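Ribonucleoside-diphosphate reductase, alpha chain (Actinobacillus ureae ATCC 25976, PDB 6DQX) probably reduces ribonucleoside diphosphates to deoxyribonucleoside diphosphates, as the catalytic subunit of a class Id ribonucleotide reductase. Local coordinates at residues E194-H199 against A234-R239; I524-A529 against Y551-M556. All coordinates share one frame; numbering follows the deposited sequence.

Contact 1 (E194-H199 against A234-R239); sequences EWLDIH and AKLLQR. With EDO (1,2-ethanediol), chain I.
The carbonyl oxygen of Ile198 is gripped twice from the side of Arg239. Water 1 donates to Ile198 O over 2.7 Å. NH1 of Arg239 adds a weak bond to Ile198 O at 3.4 Å, bent to 134° at the hydrogen. The water closes a small ring, lying in the guanidinium plane at its edge and accepting from Arg239 NE at 3.0 Å. Bends at chi2 and chi3 fold the arginine chain over the Leu196 carbonyl. Leu196 O consequently lies 3.2 Å from Arg239 CD and close to NE as well, but the angle at NE is too poor for a hydrogen bond.

One turn of helix 227-243 earlier, Lys235 reaches out fully extended, its CG anti to the backbone N (chi1 -174°). Its methylenes run past the Leu196 side chain, CD standing 4.2 Å from Leu196 CD1, before NZ makes a long, weak salt bridge of 3.4 Å to Asp197 OD1. The other carboxylate oxygen, OD2, accepts from O1 of a 1,2-ethanediol, probably a crystallisation additive. Leu196, pointing at the helix, also packs CD2 against CG of Leu236.

Residues 195-198 form a type I beta turn, following on from helix 192-195, with Tyr210 of strand 209-213 also against Leu196. Glu242 forms a salt bridge with Arg239 NH2, and this second partner would steady the guanidinium. Arginine and water thus supply donors to the turn's last carbonyl, whereas Lys235 meets Leu196 through its methylenes and carries only a weak charge pairing at its tip.

Contact 2 (I524-A529 against Y551-M556); sequences IMVHPA and YYQYSM
Met556 places CG between its backbone N and carbonyl carbon (chi1 49°), and a bend at chi3 (96°) folds its thioether back over residues 525-527. CE comes to 3.6 Å from His527 N and also touches CG of Met525, whose own CG is anti to the backbone N (chi1 -165°). SD lies 4.0 Å from His527 CB, with the imidazole met obliquely. Pro528 closes this end, its CD only 3.3 Å from Met556 O.

The two segments pair as short parallel strands through Ile524 with Gln553 and Met525 with Tyr554. Three backbone bonds zigzag between them: Ile524 N to Tyr552 O, Tyr554 N to Ile524 O at 2.8 Å, and Val526 N to Tyr554 O at 3.1 Å. Beyond the last, the Ser555 CA-H points at Val526 O across 3.5 Å. Met525 and Tyr554 share one face of the sheet, where Met525 CG meets Tyr554 CB. On the face bearing Ile524 and Gln553, CG of Gln553 touches both Ile524 CG1 and Val526 CG2, each at 4.2 Å. The buried amide of Gln553 is held at both ends, OE1 by Tyr539 and NE2 by Thr241. Leu535 of helix 532-544 packs on Val526 and Gln553, and Leu538 on Ile524.

His527 is tied to its own loop: Ala529 N donates to ND1 in the ring plane, giving that nitrogen an acceptor's role. This is the strand pairing of a beta-alpha-beta crossover, with helix 532-544 against the Ile524-Gln553 face. Both polar ends of the Gln553 amide are thus satisfied on the helix side, while past Val526 regular backbone bonding gives way to contacts of the Met556 thioether, Pro528 and the Ser555 CA-H.

In the fold
From the N terminus, the chain reaches contact 1 first. Its loop leaves helix 192-195, passes through strand 209-213 and helix 216-223, and closes on helix 227-243. Contact 2 comes much later, closing the crossover from strand 524-525 through helix 532-544 to strand 549-554. The two are in series, neither nested nor crossed; their centres lie about 16 Å apart and their nearest atoms about 5 Å, without touching. Helix 227-243 links them: Leu237 packs on Asn536 and Tyr539 of the crossover helix, and Lys240 bonds to Tyr551 O. Leu196 and Ile198 pack on Tyr210 of strand 209-213, which one sheet connects through strand 247-249 to strand 549-554 of contact 2.

Contact 1 (E194-H199 against A234-R239)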
loop_
_atom_site.group_PDB
_atom_site.type_symbol
_atom_site.label_atom_id
_atom_site.label_comp_id
_atom_site.label_asym_id
_atom_site.label_seq_id
_atom_site.Cartn_x
_atom_site.Cartn_y
_atom_site.Cartn_z
ATOM N N GLU A 194 9.134 -15.766 -11.240
ATOM C CA GLU A 194 9.333 -14.391 -10.789
ATOM C C GLU A 194 9.694 -14.333 -9.304
ATOM O O GLU A 194 10.535 -13.558 -8.906
ATOM C CB GLU A 194 8.108 -13.515 -11.039
ATOM C CG GLU A 194 7.769 -13.306 -12.506
ATOM C CD GLU A 194 6.634 -12.321 -12.669
ATOM O OE1 GLU A 194 5.520 -12.739 -13.081
ATOM O OE2 GLU A 194 6.840 -11.143 -12.330
ATOM N N TRP A 195 9.014 -15.135 -8.490
ATOM C CA TRP A 195 9.295 -15.175 -7.044
ATOM C C TRP A 195 10.704 -15.700 -6.738
ATOM O O TRP A 195 11.357 -15.201 -5.839
ATOM C CB TRP A 195 8.258 -16.036 -6.330
ATOM C CG TRP A 195 6.923 -15.385 -6.188
ATOM C CD1 TRP A 195 5.977 -15.221 -7.162
ATOM C CD2 TRP A 195 6.376 -14.813 -5.000
ATOM N NE1 TRP A 195 4.862 -14.602 -6.647
ATOM C CE2 TRP A 195 5.078 -14.332 -5.323
ATOM C CE3 TRP A 195 6.848 -14.657 -3.691
ATOM C CZ2 TRP A 195 4.255 -13.700 -4.384
ATOM C CZ3 TRP A 195 6.015 -14.036 -2.748
ATOM C CH2 TRP A 195 4.748 -13.544 -3.108
ATOM N N LEU A 196 11.181 -16.666 -7.515
ATOM C CA LEU A 196 12.538 -17.226 -7.317
ATOM C C LEU A 196 13.712 -16.254 -7.540
ATOM O O LEU A 196 14.840 -16.580 -7.163
ATOM C CB LEU A 196 12.730 -18.513 -8.136
ATOM C CG LEU A 196 11.995 -19.761 -7.643
ATOM C CD1 LEU A 196 12.324 -20.954 -8.517
ATOM C CD2 LEU A 196 12.328 -20.086 -6.190
ATOM N N ASP A 197 13.456 -15.069 -8.116
ATOM C CA ASP A 197 14.465 -14.003 -8.223
ATOM C C ASP A 197 14.357 -12.918 -7.158
ATOM O O ASP A 197 15.101 -11.956 -7.188
ATOM C CB ASP A 197 14.449 -13.396 -9.645
ATOM C CG ASP A 197 14.966 -14.368 -10.692
ATOM O OD1 ASP A 197 15.712 -15.300 -10.347
ATOM O OD2 ASP A 197 14.604 -14.218 -11.864
ATOM N N ILE A 198 13.453 -13.078 -6.183
ATOM C CA ILE A 198 13.402 -12.187 -5.037
ATOM C C ILE A 198 14.795 -12.100 -4.378
ATOM O O ILE A 198 15.468 -13.104 -4.280
ATOM C CB ILE A 198 12.329 -12.676 -4.017
ATOM C CG1 ILE A 198 10.936 -12.280 -4.524
ATOM C CG2 ILE A 198 12.587 -12.112 -2.632
ATOM C CD1 ILE A 198 9.761 -12.766 -3.692
ATOM N N HIS A 199 15.197 -10.898 -3.976
ATOM C CA HIS A 199 16.527 -10.598 -3.369
ATOM C C HIS A 199 17.743 -10.526 -4.352
ATOM O O HIS A 199 18.818 -10.068 -3.946
ATOM C CB HIS A 199 16.852 -11.522 -2.175
ATOM C CG HIS A 199 15.955 -11.328 -0.988
ATOM N ND1 HIS A 199 16.230 -11.882 0.243
ATOM C CD2 HIS A 199 14.807 -10.620 -0.830
ATOM C CE1 HIS A 199 15.274 -11.554 1.098
ATOM N NE2 HIS A 199 14.394 -10.794 0.470
ATOM N N ALA A 234 15.996 -27.548 -8.760
ATOM C CA ALA A 234 17.428 -27.201 -8.744
ATOM C C ALA A 234 17.664 -25.713 -8.530
ATOM O O ALA A 234 18.520 -25.330 -7.748
ATOM C CB ALA A 234 18.117 -27.671 -10.025
ATOM N N LYS A 235 16.888 -24.875 -9.215
ATOM C CA LYS A 235 16.990 -23.429 -9.049
ATOM C C LYS A 235 16.610 -22.982 -7.621
ATOM O O LYS A 235 17.272 -22.148 -7.034
ATOM C CB LYS A 235 16.124 -22.709 -10.101
ATOM C CG LYS A 235 16.294 -21.204 -10.077
ATOM C CD LYS A 235 15.497 -20.471 -11.149
ATOM C CE LYS A 235 15.729 -18.971 -10.992
ATOM N NZ LYS A 235 15.122 -18.155 -12.081
ATOM N N LEU A 236 15.543 -23.550 -7.067
ATOM C CA LEU A 236 15.136 -23.231 -5.692
ATOM C C LEU A 236 16.267 -23.542 -4.704
ATOM O O LEU A 236 16.619 -22.703 -3.868
ATOM C CB LEU A 236 13.854 -23.994 -5.334
ATOM C CG LEU A 236 13.174 -23.613 -4.014
ATOM C CD1 LEU A 236 11.701 -24.006 -4.054
ATOM C CD2 LEU A 236 13.882 -24.245 -2.822
ATOM N N LEU A 237 16.849 -24.736 -4.821
ATOM C CA LEU A 237 18.008 -25.137 -3.984
ATOM C C LEU A 237 19.203 -24.201 -4.164
ATOM O O LEU A 237 19.887 -23.880 -3.193
ATOM C CB LEU A 237 18.457 -26.582 -4.273
ATOM C CG LEU A 237 17.495 -27.760 -4.084
ATOM C CD1 LEU A 237 18.251 -29.063 -4.300
ATOM C CD2 LEU A 237 16.813 -27.748 -2.732
ATOM N N GLN A 238 19.454 -23.770 -5.401
ATOM C CA GLN A 238 20.518 -22.778 -5.688
ATOM C C GLN A 238 20.245 -21.465 -4.958
ATOM O O GLN A 238 21.130 -20.907 -4.327
ATOM C CB GLN A 238 20.648 -22.515 -7.194
ATOM C CG GLN A 238 21.880 -21.707 -7.608
ATOM C CD GLN A 238 21.817 -21.181 -9.051
ATOM O OE1 GLN A 238 20.836 -21.394 -9.774
ATOM N NE2 GLN A 238 22.876 -20.486 -9.473
ATOM N N ARG A 239 19.001 -20.987 -5.025
ATOM C CA ARG A 239 18.601 -19.767 -4.316
ATOM C C ARG A 239 18.783 -19.869 -2.784
ATOM O O ARG A 239 19.224 -18.933 -2.125
ATOM C CB ARG A 239 17.138 -19.422 -4.657
ATOM C CG ARG A 239 16.862 -19.100 -6.132
ATOM C CD ARG A 239 17.712 -17.943 -6.651
ATOM N NE ARG A 239 17.628 -16.785 -5.754
ATOM C CZ ARG A 239 18.584 -15.876 -5.542
ATOM N NH1 ARG A 239 18.353 -14.873 -4.689
ATOM N NH2 ARG A 239 19.771 -15.947 -6.156
HETATM C C1 EDO I . 12.858 -11.920 -13.088
HETATM O O1 EDO I . 12.269 -13.204 -12.843
HETATM C C2 EDO I . 12.795 -11.653 -14.580
HETATM O O2 EDO I . 11.438 -11.311 -14.884
HETATM O O HOH W 1 15.417 -15.813 -3.978
#

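Contact 2 (I524-A529 against Y551-M556)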
loop_
_atom_site.group_PDB
_atom_site.type_symbol
_atom_site.label_atom_id
_atom_site.label_comp_id
_atom_site.label_asym_id
_atom_site.label_seq_id
_atom_site.Cartn_x
_atom_site.Cartn_y
_atom_site.Cartn_z
ATOM N N ILE A 524 19.105 -25.261 9.272
ATOM C CA ILE A 524 20.221 -26.192 9.102
ATOM C C ILE A 524 21.439 -25.359 8.707
ATOM O O ILE A 524 21.301 -24.203 8.276
ATOM C CB ILE A 524 19.952 -27.293 8.050
ATOM C CG1 ILE A 524 19.685 -26.715 6.662
ATOM C CG2 ILE A 524 18.777 -28.176 8.464
ATOM C CD1 ILE A 524 19.679 -27.771 5.572
ATOM N N MET A 525 22.610 -25.958 8.866
ATOM C CA MET A 525 23.870 -25.303 8.571
ATOM C C MET A 525 24.679 -26.238 7.704
ATOM O O MET A 525 24.926 -27.396 8.086
ATOM C CB MET A 525 24.608 -24.970 9.855
ATOM C CG MET A 525 25.745 -23.985 9.642
ATOM S SD MET A 525 26.504 -23.500 11.192
ATOM C CE MET A 525 25.464 -22.137 11.731
ATOM N N VAL A 526 25.108 -25.726 6.554
ATOM C CA VAL A 526 25.664 -26.538 5.487
ATOM C C VAL A 526 26.932 -25.854 4.945
ATOM O O VAL A 526 26.938 -24.642 4.700
ATOM C CB VAL A 526 24.619 -26.733 4.371
ATOM C CG1 VAL A 526 25.174 -27.564 3.221
ATOM C CG2 VAL A 526 23.357 -27.392 4.933
ATOM N N HIS A 527 27.994 -26.641 4.778
ATOM C CA HIS A 527 29.262 -26.162 4.222
ATOM C C HIS A 527 29.040 -25.756 2.751
ATOM O O HIS A 527 28.366 -26.482 2.011
ATOM C CB HIS A 527 30.308 -27.280 4.332
ATOM C CG HIS A 527 31.727 -26.828 4.151
ATOM N ND1 HIS A 527 32.188 -26.262 2.985
ATOM C CD2 HIS A 527 32.797 -26.910 4.975
ATOM C CE1 HIS A 527 33.472 -25.979 3.106
ATOM N NE2 HIS A 527 33.867 -26.365 4.306
ATOM N N PRO A 528 29.587 -24.595 2.313
ATOM C CA PRO A 528 29.393 -24.178 0.896
ATOM C C PRO A 528 29.937 -25.168 -0.165
ATOM O O PRO A 528 29.459 -25.188 -1.295
ATOM C CB PRO A 528 30.135 -22.836 0.822
ATOM C CG PRO A 528 31.124 -22.882 1.946
ATOM C CD PRO A 528 30.411 -23.616 3.047
ATOM N N ALA A 529 30.921 -25.979 0.211
ATOM C CA ALA A 529 31.434 -27.058 -0.641
ATOM C C ALA A 529 30.475 -28.242 -0.827
ATOM O O ALA A 529 30.783 -29.143 -1.611
ATOM C CB ALA A 529 32.771 -27.558 -0.102
ATOM N N TYR A 551 13.169 -23.638 7.622
ATOM C CA TYR A 551 13.389 -22.201 7.771
ATOM C C TYR A 551 14.629 -21.774 6.952
ATOM O O TYR A 551 14.548 -21.848 5.741
ATOM C CB TYR A 551 13.466 -21.876 9.259
ATOM C CG TYR A 551 13.335 -20.428 9.698
ATOM C CD1 TYR A 551 12.704 -19.463 8.913
ATOM C CD2 TYR A 551 13.822 -20.041 10.940
ATOM C CE1 TYR A 551 12.583 -18.150 9.370
ATOM C CE2 TYR A 551 13.689 -18.761 11.403
ATOM C CZ TYR A 551 13.082 -17.820 10.608
ATOM O OH TYR A 551 12.976 -16.552 11.088
ATOM N N TYR A 552 15.716 -21.315 7.569
ATOM C CA TYR A 552 16.933 -20.861 6.857
ATOM C C TYR A 552 17.943 -21.972 6.618
ATOM O O TYR A 552 18.124 -22.845 7.463
ATOM C CB TYR A 552 17.698 -19.805 7.683
ATOM C CG TYR A 552 17.203 -18.409 7.553
ATOM C CD1 TYR A 552 17.713 -17.558 6.557
ATOM C CD2 TYR A 552 16.235 -17.903 8.444
ATOM C CE1 TYR A 552 17.261 -16.244 6.445
ATOM C CE2 TYR A 552 15.761 -16.591 8.333
ATOM C CZ TYR A 552 16.269 -15.768 7.334
ATOM O OH TYR A 552 15.801 -14.471 7.227
ATOM N N GLN A 553 18.653 -21.893 5.494
ATOM C CA GLN A 553 19.838 -22.702 5.289
ATOM C C GLN A 553 20.986 -21.757 5.503
ATOM O O GLN A 553 21.189 -20.839 4.693
ATOM C CB GLN A 553 19.855 -23.290 3.887
ATOM C CG GLN A 553 21.037 -24.204 3.595
ATOM C CD GLN A 553 21.123 -24.585 2.141
ATOM O OE1 GLN A 553 20.150 -25.072 1.544
ATOM N NE2 GLN A 553 22.309 -24.404 1.558
ATOM N N TYR A 554 21.668 -21.923 6.631
ATOM C CA TYR A 554 22.848 -21.140 6.944
ATOM C C TYR A 554 24.064 -21.737 6.270
ATOM O O TYR A 554 24.093 -22.919 5.910
ATOM C CB TYR A 554 23.078 -21.056 8.449
ATOM C CG TYR A 554 22.052 -20.242 9.186
ATOM C CD1 TYR A 554 21.755 -18.935 8.782
ATOM C CD2 TYR A 554 21.384 -20.752 10.313
ATOM C CE1 TYR A 554 20.815 -18.171 9.454
ATOM C CE2 TYR A 554 20.448 -19.981 11.002
ATOM C CZ TYR A 554 20.164 -18.693 10.558
ATOM O OH TYR A 554 19.239 -17.900 11.202
ATOM N N SER A 555 25.066 -20.896 6.099
ATOM C CA SER A 555 26.349 -21.304 5.561
ATOM C C SER A 555 27.390 -21.257 6.679
ATOM O O SER A 555 27.085 -20.860 7.800
ATOM C CB SER A 555 26.745 -20.369 4.427
ATOM O OG SER A 555 27.943 -20.821 3.833
ATOM N N MET A 556 28.605 -21.699 6.367
ATOM C CA MET A 556 29.783 -21.545 7.244
ATOM C C MET A 556 30.972 -21.124 6.366
ATOM O O MET A 556 30.834 -21.068 5.137
ATOM C CB MET A 556 30.081 -22.853 8.003
ATOM C CG MET A 556 30.115 -24.100 7.125
ATOM S SD MET A 556 30.451 -25.664 7.960
ATOM C CE MET A 556 28.789 -26.276 8.223
#